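Local structure of SusD superfamily protein (Parabacteroides distasonis, 3OTN) at residues A[406-418]-A[428-442]. The protein probably binds carbohydrate at the cell surface as an outer-membrane member of the SusD family, serving nutrient uptake. Sequence-based numbering, arbitrary orientation.
Sequences FLEEVWDQRYFDL and MLRTRKIRDDKSGEY. With ACT (acetate ion), chain I.
With CG trans to its backbone nitrogen (chi1 -166°) and the chain extended as far as NE, Arg435 reaches along Tyr415 to Asp412, whose own CG lies opposite its carbonyl carbon, bringing the carboxylate to meet it. The resulting salt bridge, Arg435 NE to Asp412 OD1 at 2.8 Å, is almost perfectly straight (179°) and lies in the guanidinium plane, yet it meets OD1 from well above the carboxylate plane. The anti lone pair of Asp412 OD1 goes to Tyr442 OH, which donates to it at 2.6 Å. Two donors thus grip one oxygen, which would probably favour the charged carboxylate. Arginine suits its place because it is both flat and charged: the CZ of Phe416 lies over one guanidinium face and the CA of Gly440 over the other, while NH1 and NH2 both donate to one oxygen of a bound acetate, probably from the crystallisation liquor.

The contact joins helix 403-418 to a beta hairpin of strands 433-435 and 442-444, within the RagB/SusD family region. Arg435 and Tyr442 come from its two strands, and both turn their side chains to the helix. Tyr415 serves the hairpin twice: its ring receives Arg435 CB over one face, a CH-pi contact 3.8 Å from CB to the ring centroid, and its OH accepts the backbone N of Arg435 at 3.1 Å. Tyr442 sits amid an aromatic cluster, taking the edge of Trp411 on its face (planes 57° apart) and turning its own edge toward the face of Tyr415 in an offset edge-to-face pair. Broad enough to touch both strand 442-444 and the end of helix 424-431, the Trp411 indole also packs its CZ2 against Thr431 CG2 at 3.6 Å, while its NE1 has a polar partner in Glu369. A water donates to Glu408 OE1 and accepts from the backbone N of Tyr442.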
loop_
_atom_site.group_PDB
_atom_site.type_symbol
_atom_site.label_atom_id
_atom_site.label_comp_id
_atom_site.label_asym_id
_atom_site.label_seq_id
_atom_site.Cartn_x
_atom_site.Cartn_y
_atom_site.Cartn_z
ATOM N N PHE A 406 8.376 18.052 15.052
ATOM C CA PHE A 406 8.508 16.590 15.170
ATOM C C PHE A 406 7.510 15.834 14.297
ATOM O O PHE A 406 7.881 14.867 13.643
ATOM C CB PHE A 406 8.424 16.099 16.614
ATOM C CG PHE A 406 8.798 14.659 16.766
ATOM C CD1 PHE A 406 10.118 14.295 16.963
ATOM C CD2 PHE A 406 7.827 13.661 16.713
ATOM C CE1 PHE A 406 10.465 12.972 17.098
ATOM C CE2 PHE A 406 8.176 12.339 16.817
ATOM C CZ PHE A 406 9.489 11.995 17.005
ATOM N N LEU A 407 6.250 16.255 14.282
ATOM C CA LEU A 407 5.275 15.642 13.388
ATOM C C LEU A 407 5.700 15.745 11.916
ATOM O O LEU A 407 5.566 14.780 11.150
ATOM C CB LEU A 407 3.901 16.254 13.607
ATOM C CG LEU A 407 2.716 15.719 12.809
ATOM C CD1 LEU A 407 2.624 14.203 12.888
ATOM C CD2 LEU A 407 1.439 16.380 13.303
ATOM N N GLU A 408 6.242 16.896 11.517
ATOM C CA GLU A 408 6.656 17.057 10.134
ATOM C C GLU A 408 7.885 16.193 9.794
ATOM O O GLU A 408 8.027 15.737 8.644
ATOM C CB GLU A 408 6.857 18.542 9.801
ATOM C CG GLU A 408 5.532 19.293 9.844
ATOM C CD GLU A 408 5.582 20.716 9.330
ATOM O OE1 GLU A 408 6.629 21.143 8.812
ATOM O OE2 GLU A 408 4.534 21.395 9.430
ATOM N N GLU A 409 8.764 15.968 10.767
ATOM C CA GLU A 409 9.908 15.048 10.576
ATOM C C GLU A 409 9.445 13.601 10.422
ATOM O O GLU A 409 10.016 12.877 9.608
ATOM C CB GLU A 409 10.910 15.157 11.722
ATOM C CG GLU A 409 12.070 14.154 11.670
ATOM C CD GLU A 409 12.943 14.302 10.430
ATOM O OE1 GLU A 409 12.982 15.386 9.806
ATOM O OE2 GLU A 409 13.627 13.323 10.106
ATOM N N VAL A 410 8.422 13.187 11.183
ATOM C CA VAL A 410 7.805 11.833 11.018
ATOM C C VAL A 410 7.221 11.707 9.607
ATOM O O VAL A 410 7.490 10.750 8.890
ATOM C CB VAL A 410 6.710 11.584 12.074
ATOM C CG1 VAL A 410 5.924 10.308 11.779
ATOM C CG2 VAL A 410 7.321 11.566 13.494
ATOM N N TRP A 411 6.472 12.729 9.191
ATOM C CA TRP A 411 5.969 12.794 7.829
ATOM C C TRP A 411 7.124 12.687 6.829
ATOM O O TRP A 411 7.043 11.894 5.884
ATOM C CB TRP A 411 5.178 14.059 7.574
ATOM C CG TRP A 411 3.831 14.116 8.225
ATOM C CD1 TRP A 411 3.109 13.073 8.787
ATOM C CD2 TRP A 411 3.025 15.274 8.363
ATOM N NE1 TRP A 411 1.912 13.538 9.260
ATOM C CE2 TRP A 411 1.835 14.884 9.028
ATOM C CE3 TRP A 411 3.195 16.621 8.013
ATOM C CZ2 TRP A 411 0.806 15.791 9.313
ATOM C CZ3 TRP A 411 2.162 17.527 8.301
ATOM C CH2 TRP A 411 0.995 17.103 8.955
ATOM N N ASP A 412 8.201 13.449 7.053
ATOM C CA ASP A 412 9.348 13.408 6.150
ATOM C C ASP A 412 9.861 11.971 5.981
ATOM O O ASP A 412 10.064 11.484 4.837
ATOM C CB ASP A 412 10.499 14.296 6.631
ATOM C CG ASP A 412 10.355 15.776 6.219
ATOM O OD1 ASP A 412 9.318 16.216 5.654
ATOM O OD2 ASP A 412 11.318 16.520 6.483
ATOM N N GLN A 413 10.070 11.283 7.100
ATOM C CA GLN A 413 10.563 9.922 7.023
ATOM C C GLN A 413 9.564 8.966 6.369
ATOM O O GLN A 413 9.982 8.003 5.742
ATOM C CB GLN A 413 11.070 9.404 8.376
ATOM C CG GLN A 413 12.221 10.225 8.950
ATOM C CD GLN A 413 13.337 10.454 7.949
ATOM O OE1 GLN A 413 13.667 9.558 7.180
ATOM N NE2 GLN A 413 13.915 11.647 7.947
ATOM N N ARG A 414 8.266 9.249 6.472
ATOM C CA ARG A 414 7.280 8.489 5.746
ATOM C C ARG A 414 7.478 8.672 4.234
ATOM O O ARG A 414 7.443 7.693 3.486
ATOM C CB ARG A 414 5.864 8.864 6.157
ATOM C CG ARG A 414 5.511 8.381 7.581
ATOM C CD ARG A 414 4.025 8.624 7.891
ATOM N NE ARG A 414 3.231 7.733 7.063
ATOM C CZ ARG A 414 3.048 6.447 7.291
ATOM N NH1 ARG A 414 3.516 5.867 8.389
ATOM N NH2 ARG A 414 2.351 5.731 6.429
ATOM N N TYR A 415 7.644 9.921 3.787
ATOM C CA TYR A 415 7.868 10.181 2.375
ATOM C C TYR A 415 9.178 9.509 1.920
ATOM O O TYR A 415 9.209 8.786 0.923
ATOM C CB TYR A 415 7.966 11.677 2.072
ATOM C CG TYR A 415 6.626 12.383 1.856
ATOM C CD1 TYR A 415 5.722 12.566 2.904
ATOM C CD2 TYR A 415 6.298 12.920 0.616
ATOM C CE1 TYR A 415 4.518 13.261 2.722
ATOM C CE2 TYR A 415 5.111 13.601 0.424
ATOM C CZ TYR A 415 4.235 13.784 1.465
ATOM O OH TYR A 415 3.065 14.444 1.228
ATOM N N PHE A 416 10.243 9.747 2.670
ATOM C CA PHE A 416 11.562 9.316 2.253
ATOM C C PHE A 416 11.786 7.816 2.353
ATOM O O PHE A 416 12.443 7.251 1.466
ATOM C CB PHE A 416 12.656 10.063 2.982
ATOM C CG PHE A 416 12.654 11.584 2.728
ATOM C CD1 PHE A 416 12.537 12.108 1.432
ATOM C CD2 PHE A 416 12.819 12.459 3.774
ATOM C CE1 PHE A 416 12.555 13.502 1.220
ATOM C CE2 PHE A 416 12.844 13.851 3.569
ATOM C CZ PHE A 416 12.714 14.358 2.286
ATOM N N ASP A 417 11.301 7.194 3.422
ATOM C CA ASP A 417 11.540 5.772 3.675
ATOM C C ASP A 417 10.519 4.863 3.009
ATOM O O ASP A 417 10.868 3.761 2.552
ATOM C CB ASP A 417 11.581 5.462 5.180
ATOM C CG ASP A 417 12.730 4.551 5.554
ATOM O OD1 ASP A 417 13.865 4.980 5.270
ATOM O OD2 ASP A 417 12.507 3.428 6.090
ATOM N N LEU A 418 9.263 5.311 2.968
ATOM C CA LEU A 418 8.186 4.513 2.380
ATOM C C LEU A 418 7.786 4.885 0.937
ATOM O O LEU A 418 6.737 4.461 0.453
ATOM C CB LEU A 418 6.960 4.564 3.298
ATOM C CG LEU A 418 7.270 4.314 4.790
ATOM C CD1 LEU A 418 5.994 4.473 5.614
ATOM C CD2 LEU A 418 7.871 2.914 4.966
HETATM N N MSE A 428 -1.425 11.731 2.265
HETATM C CA MSE A 428 -1.884 13.008 1.743
HETATM C C MSE A 428 -3.394 13.215 1.977
HETATM O O MSE A 428 -3.818 14.307 2.341
HETATM C CB MSE A 428 -1.521 13.162 0.258
HETATM C CG MSE A 428 -0.026 13.254 -0.018
HETATM SE SE MSE A 428 0.309 13.249 -1.941
HETATM C CE MSE A 428 2.234 13.598 -2.022
ATOM N N LEU A 429 -4.189 12.168 1.794
ATOM C CA LEU A 429 -5.642 12.273 1.972
ATOM C C LEU A 429 -6.031 12.461 3.454
ATOM O O LEU A 429 -6.921 13.258 3.763
ATOM C CB LEU A 429 -6.339 11.037 1.402
ATOM C CG LEU A 429 -6.255 10.830 -0.130
ATOM C CD1 LEU A 429 -7.085 9.611 -0.530
ATOM C CD2 LEU A 429 -6.710 12.103 -0.944
ATOM N N ARG A 430 -5.377 11.745 4.365
ATOM C CA ARG A 430 -5.746 11.829 5.778
ATOM C C ARG A 430 -5.222 13.079 6.486
ATOM O O ARG A 430 -5.839 13.514 7.455
ATOM C CB ARG A 430 -5.410 10.529 6.549
ATOM C CG ARG A 430 -3.968 10.270 6.763
ATOM C CD ARG A 430 -3.755 8.925 7.465
ATOM N NE ARG A 430 -2.336 8.631 7.444
ATOM C CZ ARG A 430 -1.428 9.263 8.195
ATOM N NH1 ARG A 430 -1.786 10.193 9.100
ATOM N NH2 ARG A 430 -0.157 8.959 8.050
ATOM N N THR A 431 -4.135 13.672 5.985
ATOM C CA THR A 431 -3.625 14.926 6.524
ATOM C C THR A 431 -4.141 16.136 5.731
ATOM O O THR A 431 -4.145 17.236 6.252
ATOM C CB THR A 431 -2.080 14.966 6.514
ATOM O OG1 THR A 431 -1.571 14.892 5.168
ATOM C CG2 THR A 431 -1.509 13.825 7.314
ATOM N N ARG A 432 -4.561 15.928 4.475
ATOM C CA ARG A 432 -4.835 17.012 3.492
ATOM C C ARG A 432 -3.652 17.987 3.398
ATOM O O ARG A 432 -3.837 19.194 3.286
ATOM C CB ARG A 432 -6.172 17.722 3.762
ATOM C CG ARG A 432 -7.337 16.790 3.398
ATOM C CD ARG A 432 -8.675 17.410 3.498
ATOM N NE ARG A 432 -9.708 16.380 3.340
ATOM C CZ ARG A 432 -11.007 16.601 3.520
ATOM N NH1 ARG A 432 -11.433 17.807 3.854
ATOM N NH2 ARG A 432 -11.891 15.620 3.385
ATOM N N LYS A 433 -2.450 17.409 3.432
ATOM C CA LYS A 433 -1.196 18.130 3.264
ATOM C C LYS A 433 -0.347 17.407 2.230
ATOM O O LYS A 433 -0.305 16.182 2.194
ATOM C CB LYS A 433 -0.415 18.239 4.584
ATOM C CG LYS A 433 -1.141 18.976 5.714
ATOM C CD LYS A 433 -1.036 20.471 5.604
ATOM C CE LYS A 433 -1.678 21.150 6.815
ATOM N NZ LYS A 433 -1.691 22.607 6.553
ATOM N N ILE A 434 0.347 18.182 1.403
ATOM C CA ILE A 434 1.287 17.660 0.409
ATOM C C ILE A 434 2.676 18.288 0.665
ATOM O O ILE A 434 2.817 19.530 0.768
ATOM C CB ILE A 434 0.811 18.033 -0.993
ATOM C CG1 ILE A 434 -0.393 17.151 -1.376
ATOM C CG2 ILE A 434 1.935 17.902 -2.027
ATOM C CD1 ILE A 434 -1.038 17.547 -2.719
ATOM N N ARG A 435 3.695 17.436 0.767
ATOM C CA ARG A 435 5.052 17.928 0.930
ATOM C C ARG A 435 5.542 18.554 -0.391
ATOM O O ARG A 435 5.564 17.901 -1.420
ATOM C CB ARG A 435 5.999 16.799 1.347
ATOM C CG ARG A 435 7.331 17.297 1.849
ATOM C CD ARG A 435 8.307 16.152 2.120
ATOM N NE ARG A 435 9.425 16.632 2.915
ATOM C CZ ARG A 435 10.497 17.260 2.443
ATOM N NH1 ARG A 435 10.660 17.508 1.132
ATOM N NH2 ARG A 435 11.429 17.646 3.298
ATOM N N ASP A 436 5.927 19.823 -0.347
ATOM C CA ASP A 436 6.482 20.507 -1.500
ATOM C C ASP A 436 7.967 20.174 -1.641
ATOM O O ASP A 436 8.737 20.324 -0.693
ATOM C CB ASP A 436 6.318 22.030 -1.370
ATOM C CG ASP A 436 6.894 22.774 -2.578
ATOM O OD1 ASP A 436 6.383 22.584 -3.694
ATOM O OD2 ASP A 436 7.857 23.526 -2.393
ATOM N N ASP A 437 8.382 19.740 -2.823
ATOM C CA ASP A 437 9.743 19.190 -2.992
ATOM C C ASP A 437 10.828 20.270 -2.808
ATOM O O ASP A 437 11.859 20.017 -2.191
ATOM C CB ASP A 437 9.892 18.573 -4.364
ATOM C CG ASP A 437 8.998 17.389 -4.569
ATOM O OD1 ASP A 437 8.847 16.607 -3.611
ATOM O OD2 ASP A 437 8.454 17.238 -5.691
ATOM N N LYS A 438 10.564 21.459 -3.334
ATOM C CA LYS A 438 11.542 22.541 -3.336
ATOM C C LYS A 438 11.773 23.100 -1.924
ATOM O O LYS A 438 12.910 23.291 -1.512
ATOM C CB LYS A 438 11.094 23.671 -4.290
ATOM N N SER A 439 10.697 23.332 -1.174
ATOM C CA SER A 439 10.800 24.043 0.117
ATOM C C SER A 439 10.792 23.090 1.309
ATOM O O SER A 439 11.205 23.455 2.401
ATOM C CB SER A 439 9.654 25.040 0.245
ATOM O OG SER A 439 8.419 24.369 0.394
ATOM N N GLY A 440 10.284 21.878 1.102
ATOM C CA GLY A 440 10.144 20.912 2.172
ATOM C C GLY A 440 8.980 21.223 3.094
ATOM O O GLY A 440 8.813 20.552 4.124
ATOM N N GLU A 441 8.134 22.182 2.708
ATOM C CA GLU A 441 7.002 22.575 3.535
ATOM C C GLU A 441 5.773 21.747 3.208
ATOM O O GLU A 441 5.583 21.328 2.070
ATOM C CB GLU A 441 6.706 24.071 3.352
ATOM C CG GLU A 441 7.880 24.935 3.759
ATOM C CD GLU A 441 7.595 26.413 3.670
ATOM O OE1 GLU A 441 6.526 26.789 3.126
ATOM O OE2 GLU A 441 8.458 27.190 4.133
ATOM N N TYR A 442 4.936 21.529 4.222
ATOM C CA TYR A 442 3.690 20.828 4.066
ATOM C C TYR A 442 2.627 21.863 3.724
ATOM O O TYR A 442 2.309 22.727 4.538
ATOM C CB TYR A 442 3.384 19.957 5.312
ATOM C CG TYR A 442 4.291 18.747 5.324
ATOM C CD1 TYR A 442 3.914 17.554 4.685
ATOM C CD2 TYR A 442 5.566 18.814 5.893
ATOM C CE1 TYR A 442 4.758 16.489 4.644
ATOM C CE2 TYR A 442 6.434 17.742 5.840
ATOM C CZ TYR A 442 6.027 16.584 5.220
ATOM O OH TYR A 442 6.864 15.528 5.155
HETATM C C ACT I . 13.901 19.902 1.026
HETATM O O ACT I . 13.329 18.783 1.002
HETATM O OXT ACT I . 13.853 20.529 -0.041
HETATM C CH3 ACT I . 14.596 20.495 2.221
HETATM O O HOH W 1 5.430 22.880 6.639
HETATM O O HOH W 2 9.906 18.982 6.187
HETATM O O HOH W 3 1.394 14.380 3.240
#